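Local coordinates for protein CutA1 (Shewanella, PDB 3AHP) that is a stable, trimeric member of the CutA1 family, whose members are linked to divalent metal tolerance, though its exact role is unsettled, at residues T66-I71 / P84-T89; L31-Q36 / L99-D104. One frame throughout, in Å; residues are numbered along the deposited sequence.

Contact 1: residues T66-I71 / P84-T89; sequences TDYPAI and PEFIAT
Y68 and F86 reach for each other with the same first torsion. In Y68, CG lies anti to the backbone N (chi1 173°), which carries the phenol across from the first turn of the helix to the strand. In F86, CG is likewise trans to N (chi1 -166°), and its CB already points toward the helix. The two side chains point opposite ways and pass each other near their ends, with Y68 CE1 3.6 Å from F86 CE2. The phenol oxygen also lies beside the phenyl ring: Y68 OH is 3.5 Å from F86 CE2, near the plane of that ring. The ring planes meet at 49° and the centroids are 6.0 Å apart, so the pair is oblique. The hydroxyl itself is hydrogen-bonded to E72, one turn further along the same helix, which helps fix the phenol. I71 crosses F86 at about a right angle. Its CG2 meets the edge of the phenyl ring, 4.1 Å from F86 CZ. A88 adds a looser touch, its CB 4.5 Å from Y68 CE1. Replacing F86 with an alanine would remove the ring and is likely to open a gap beneath the helix, leaving Y68 and I71 without their main strand partner. F86 also packs on V75 and I76, further along helix 68-78, and Y68 rests on L7 and I9 of strand 6-13. Helix 68-78 is thus laid on the sheet where strand 86-94 pairs antiparallel with strand 6-13, and I87 and A88 continue that sheet into the second subunit.

Contact 2: residues L31-Q36 / L99-D104; sequences LAACVQ and LQWIKD
A33 faces the indole of W101 with its methyl group. A33 CB sits 4.1 Å from the centroid of the six-membered ring and 15° off the ring normal, a CH-pi contact over one face. The methyl stands nearer the ring's edge than its middle, with A33 CB 3.9 Å from W101 CZ3. The backbone of A33 also meets the benzo end of the indole: A33 O is 3.7 Å from W101 CH2. The indole can lie there because W101 CG is trans to the backbone N (chi1 172°), which swings the ring from the flank of the helix toward A33 and C34. The A33 methyl is also held against the helix backbone, with A33 CB 3.9 Å from I102 CA. I102 CG1 lies 4.2 Å from A33 CB, so the methyl sits in the corner formed by the indole and I102. At A33 the chain comes near the helix, with A33 CA 5.3 Å from I102 CA. No hydrogen bond joins the two segments; the side chains meet through carbon atoms. In the ferredoxin-like fold of the GlnB-like clan, to which CutA1 belongs, helices pack on an antiparallel sheet. Here the C-terminal helix 96-105 meets the start of strand 34-38, which pairs with strand 50-64. C34 comes to the indole obliquely, with C34 CB 4.1 Å from W101 CH2. Its backbone is bonded to K62 on strand 50-64. The ring of Y98 meets that of W101 at about 40°. The third subunit closes in as well: its Y45 packs on C34 and its Q46 on W101.

In the fold
The centres of contact 1 and contact 2 lie about 14 Å apart, and both reach the same antiparallel sheet. Along the chain, segment 31-36 comes first, then 66-71 and 84-89, and finally 99-104, so both halves of contact 1 fall between the halves of contact 2. Strand 86-94 leads directly into helix 96-105, linking the later halves. The earlier halves touch through L31, which packs against D67, A70 and I71. Strand 86-94 extends the sheet into the second subunit, and strand 34-38 does so into the third. Both contacts thus place a helix beside a segment whose strand pairs with another subunit, so they lie close to the trimer interfaces.

Contact 1: residues T66-I71 / P84-T89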
# COMPACT_ATOMS: atom_id res chain seq x y z
N THR B 66 -4.52 -3.77 18.61
CA THR B 66 -4.97 -4.56 19.73
C THR B 66 -5.81 -5.77 19.27
O THR B 66 -5.66 -6.87 19.78
CB THR B 66 -5.70 -3.63 20.75
OG1 THR B 66 -5.37 -4.03 22.06
CG2 THR B 66 -7.21 -3.60 20.56
N ASP B 67 -6.58 -5.58 18.20
CA ASP B 67 -7.35 -6.66 17.62
C ASP B 67 -6.49 -7.60 16.79
O ASP B 67 -6.99 -8.60 16.29
CB ASP B 67 -8.46 -6.12 16.71
CG ASP B 67 -9.32 -5.09 17.38
OD1 ASP B 67 -9.86 -5.36 18.47
OD2 ASP B 67 -9.55 -4.04 16.75
N TYR B 68 -5.22 -7.25 16.58
CA TYR B 68 -4.43 -7.93 15.56
C TYR B 68 -4.48 -9.45 15.68
O TYR B 68 -4.78 -10.14 14.70
CB TYR B 68 -2.97 -7.43 15.50
CG TYR B 68 -2.12 -8.27 14.57
CD1 TYR B 68 -2.08 -8.00 13.20
CD2 TYR B 68 -1.49 -9.43 15.03
CE1 TYR B 68 -1.38 -8.83 12.33
CE2 TYR B 68 -0.79 -10.27 14.16
CZ TYR B 68 -0.74 -9.97 12.82
OH TYR B 68 -0.05 -10.79 11.96
N PRO B 69 -4.23 -10.00 16.89
CA PRO B 69 -4.14 -11.46 17.01
C PRO B 69 -5.40 -12.21 16.54
O PRO B 69 -5.29 -13.29 15.98
CB PRO B 69 -3.89 -11.66 18.51
CG PRO B 69 -3.18 -10.42 18.92
CD PRO B 69 -3.88 -9.33 18.16
N ALA B 70 -6.57 -11.59 16.72
CA ALA B 70 -7.81 -12.19 16.28
C ALA B 70 -8.01 -12.07 14.76
O ALA B 70 -8.57 -12.97 14.12
CB ALA B 70 -9.00 -11.58 17.03
N ILE B 71 -7.58 -10.95 14.19
CA ILE B 71 -7.62 -10.76 12.74
C ILE B 71 -6.74 -11.77 12.00
O ILE B 71 -7.22 -12.52 11.14
CB ILE B 71 -7.24 -9.33 12.36
CG1 ILE B 71 -8.19 -8.36 13.08
CG2 ILE B 71 -7.30 -9.14 10.83
CD1 ILE B 71 -7.81 -6.89 12.98
N PRO B 84 -0.83 -17.92 3.90
CA PRO B 84 -1.26 -16.77 3.10
C PRO B 84 -0.31 -15.59 3.23
O PRO B 84 0.35 -15.43 4.26
CB PRO B 84 -2.62 -16.41 3.71
CG PRO B 84 -2.93 -17.49 4.71
CD PRO B 84 -1.64 -18.06 5.12
N GLU B 85 -0.23 -14.75 2.20
CA GLU B 85 0.42 -13.45 2.38
C GLU B 85 -0.37 -12.64 3.41
O GLU B 85 -1.59 -12.52 3.32
CB GLU B 85 0.50 -12.71 1.05
CG GLU B 85 0.86 -11.26 1.16
CD GLU B 85 0.97 -10.59 -0.20
OE1 GLU B 85 0.78 -11.28 -1.22
OE2 GLU B 85 1.22 -9.37 -0.23
N PHE B 86 0.33 -12.12 4.41
CA PHE B 86 -0.33 -11.39 5.47
C PHE B 86 0.69 -10.57 6.22
O PHE B 86 1.44 -11.11 7.03
CB PHE B 86 -1.02 -12.35 6.42
CG PHE B 86 -2.00 -11.71 7.35
CD1 PHE B 86 -3.33 -11.48 6.95
CD2 PHE B 86 -1.62 -11.39 8.66
CE1 PHE B 86 -4.28 -10.93 7.85
CE2 PHE B 86 -2.56 -10.88 9.58
CZ PHE B 86 -3.90 -10.65 9.17
N ILE B 87 0.77 -9.28 5.89
CA ILE B 87 1.72 -8.41 6.55
C ILE B 87 1.09 -7.12 7.07
O ILE B 87 0.11 -6.59 6.51
CB ILE B 87 2.94 -8.08 5.68
CG1 ILE B 87 2.61 -6.99 4.67
CG2 ILE B 87 3.48 -9.33 4.99
CD1 ILE B 87 2.57 -7.48 3.25
N ALA B 88 1.66 -6.62 8.16
CA ALA B 88 1.24 -5.39 8.77
C ALA B 88 2.30 -4.33 8.59
O ALA B 88 3.48 -4.58 8.82
CB ALA B 88 0.96 -5.61 10.27
N THR B 89 1.85 -3.11 8.27
CA THR B 89 2.67 -1.91 8.38
C THR B 89 2.04 -0.91 9.36
O THR B 89 0.83 -0.91 9.56
CB THR B 89 2.84 -1.25 7.00
OG1 THR B 89 1.63 -0.60 6.63
CG2 THR B 89 3.17 -2.31 5.95

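Contact 2: residues L31-Q36 / L99-D104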
# COMPACT_ATOMS: atom_id res chain seq x y z
N LEU B 31 -13.81 -6.65 13.92
CA LEU B 31 -12.38 -6.69 14.13
C LEU B 31 -11.65 -5.65 13.29
O LEU B 31 -10.66 -5.06 13.72
CB LEU B 31 -11.86 -8.10 13.88
CG LEU B 31 -12.33 -9.02 15.01
CD1 LEU B 31 -12.24 -10.49 14.65
CD2 LEU B 31 -11.57 -8.72 16.31
N ALA B 32 -12.21 -5.35 12.14
CA ALA B 32 -11.68 -4.32 11.29
C ALA B 32 -12.82 -3.36 11.04
O ALA B 32 -13.93 -3.80 10.71
CB ALA B 32 -11.19 -4.92 9.97
N ALA B 33 -12.54 -2.07 11.17
CA ALA B 33 -13.53 -1.04 10.89
C ALA B 33 -13.84 -1.06 9.41
O ALA B 33 -15.01 -0.94 9.02
CB ALA B 33 -13.04 0.34 11.31
N CYS B 34 -12.80 -1.26 8.61
CA CYS B 34 -12.91 -1.20 7.16
C CYS B 34 -11.91 -2.09 6.44
O CYS B 34 -10.73 -2.18 6.82
CB CYS B 34 -12.75 0.22 6.65
SG CYS B 34 -12.68 0.30 4.85
N VAL B 35 -12.39 -2.67 5.34
CA VAL B 35 -11.60 -3.55 4.51
C VAL B 35 -11.76 -3.23 3.03
O VAL B 35 -12.88 -3.10 2.52
CB VAL B 35 -11.93 -5.05 4.76
CG1 VAL B 35 -11.20 -5.93 3.76
CG2 VAL B 35 -11.57 -5.45 6.17
N GLN B 36 -10.64 -3.18 2.33
CA GLN B 36 -10.62 -2.76 0.93
C GLN B 36 -10.19 -3.94 0.08
O GLN B 36 -9.17 -4.57 0.35
CB GLN B 36 -9.65 -1.59 0.77
CG GLN B 36 -9.59 -0.94 -0.61
CD GLN B 36 -8.48 0.11 -0.71
OE1 GLN B 36 -8.53 1.15 -0.06
NE2 GLN B 36 -7.43 -0.21 -1.48
N LEU B 99 -9.38 7.99 12.66
CA LEU B 99 -8.69 7.07 13.47
C LEU B 99 -9.47 6.74 14.70
O LEU B 99 -9.50 5.61 15.13
CB LEU B 99 -7.32 7.62 13.80
CG LEU B 99 -6.38 8.08 12.69
CD1 LEU B 99 -5.11 8.57 13.25
CD2 LEU B 99 -6.11 7.03 11.69
N GLN B 100 -10.09 7.74 15.27
CA GLN B 100 -11.16 7.58 16.21
C GLN B 100 -12.19 6.56 15.80
O GLN B 100 -12.48 5.68 16.55
CB GLN B 100 -11.82 8.93 16.41
CG GLN B 100 -12.47 9.15 17.74
CD GLN B 100 -11.62 8.79 18.90
OE1 GLN B 100 -11.84 7.79 19.54
NE2 GLN B 100 -10.65 9.60 19.20
N TRP B 101 -12.75 6.70 14.62
CA TRP B 101 -13.80 5.80 14.16
C TRP B 101 -13.35 4.36 14.19
O TRP B 101 -14.12 3.48 14.61
CB TRP B 101 -14.22 6.17 12.75
CG TRP B 101 -15.17 5.20 12.11
CD1 TRP B 101 -16.46 4.95 12.49
CD2 TRP B 101 -14.94 4.42 10.93
NE1 TRP B 101 -17.04 4.05 11.62
CE2 TRP B 101 -16.13 3.71 10.66
CE3 TRP B 101 -13.85 4.26 10.07
CZ2 TRP B 101 -16.26 2.86 9.56
CZ3 TRP B 101 -13.97 3.39 9.00
CH2 TRP B 101 -15.17 2.70 8.75
N ILE B 102 -12.14 4.12 13.70
CA ILE B 102 -11.45 2.85 13.85
C ILE B 102 -11.38 2.43 15.30
O ILE B 102 -11.65 1.29 15.62
CB ILE B 102 -10.02 2.90 13.29
CG1 ILE B 102 -10.05 3.22 11.79
CG2 ILE B 102 -9.29 1.58 13.56
CD1 ILE B 102 -8.67 3.38 11.13
N LYS B 103 -10.94 3.35 16.15
CA LYS B 103 -10.85 3.11 17.59
C LYS B 103 -12.20 2.77 18.24
O LYS B 103 -12.29 1.87 19.08
CB LYS B 103 -10.17 4.32 18.27
CG LYS B 103 -10.20 4.34 19.78
CD LYS B 103 -8.93 3.81 20.39
CE LYS B 103 -8.82 4.21 21.86
NZ LYS B 103 -7.88 5.36 22.04
N ASP B 104 -13.27 3.40 17.76
CA ASP B 104 -14.59 3.27 18.37
C ASP B 104 -15.37 2.07 17.87
O ASP B 104 -16.39 1.72 18.44
CB ASP B 104 -15.42 4.51 18.11
CG ASP B 104 -15.00 5.67 18.96
OD1 ASP B 104 -14.43 5.43 20.05
OD2 ASP B 104 -15.21 6.81 18.50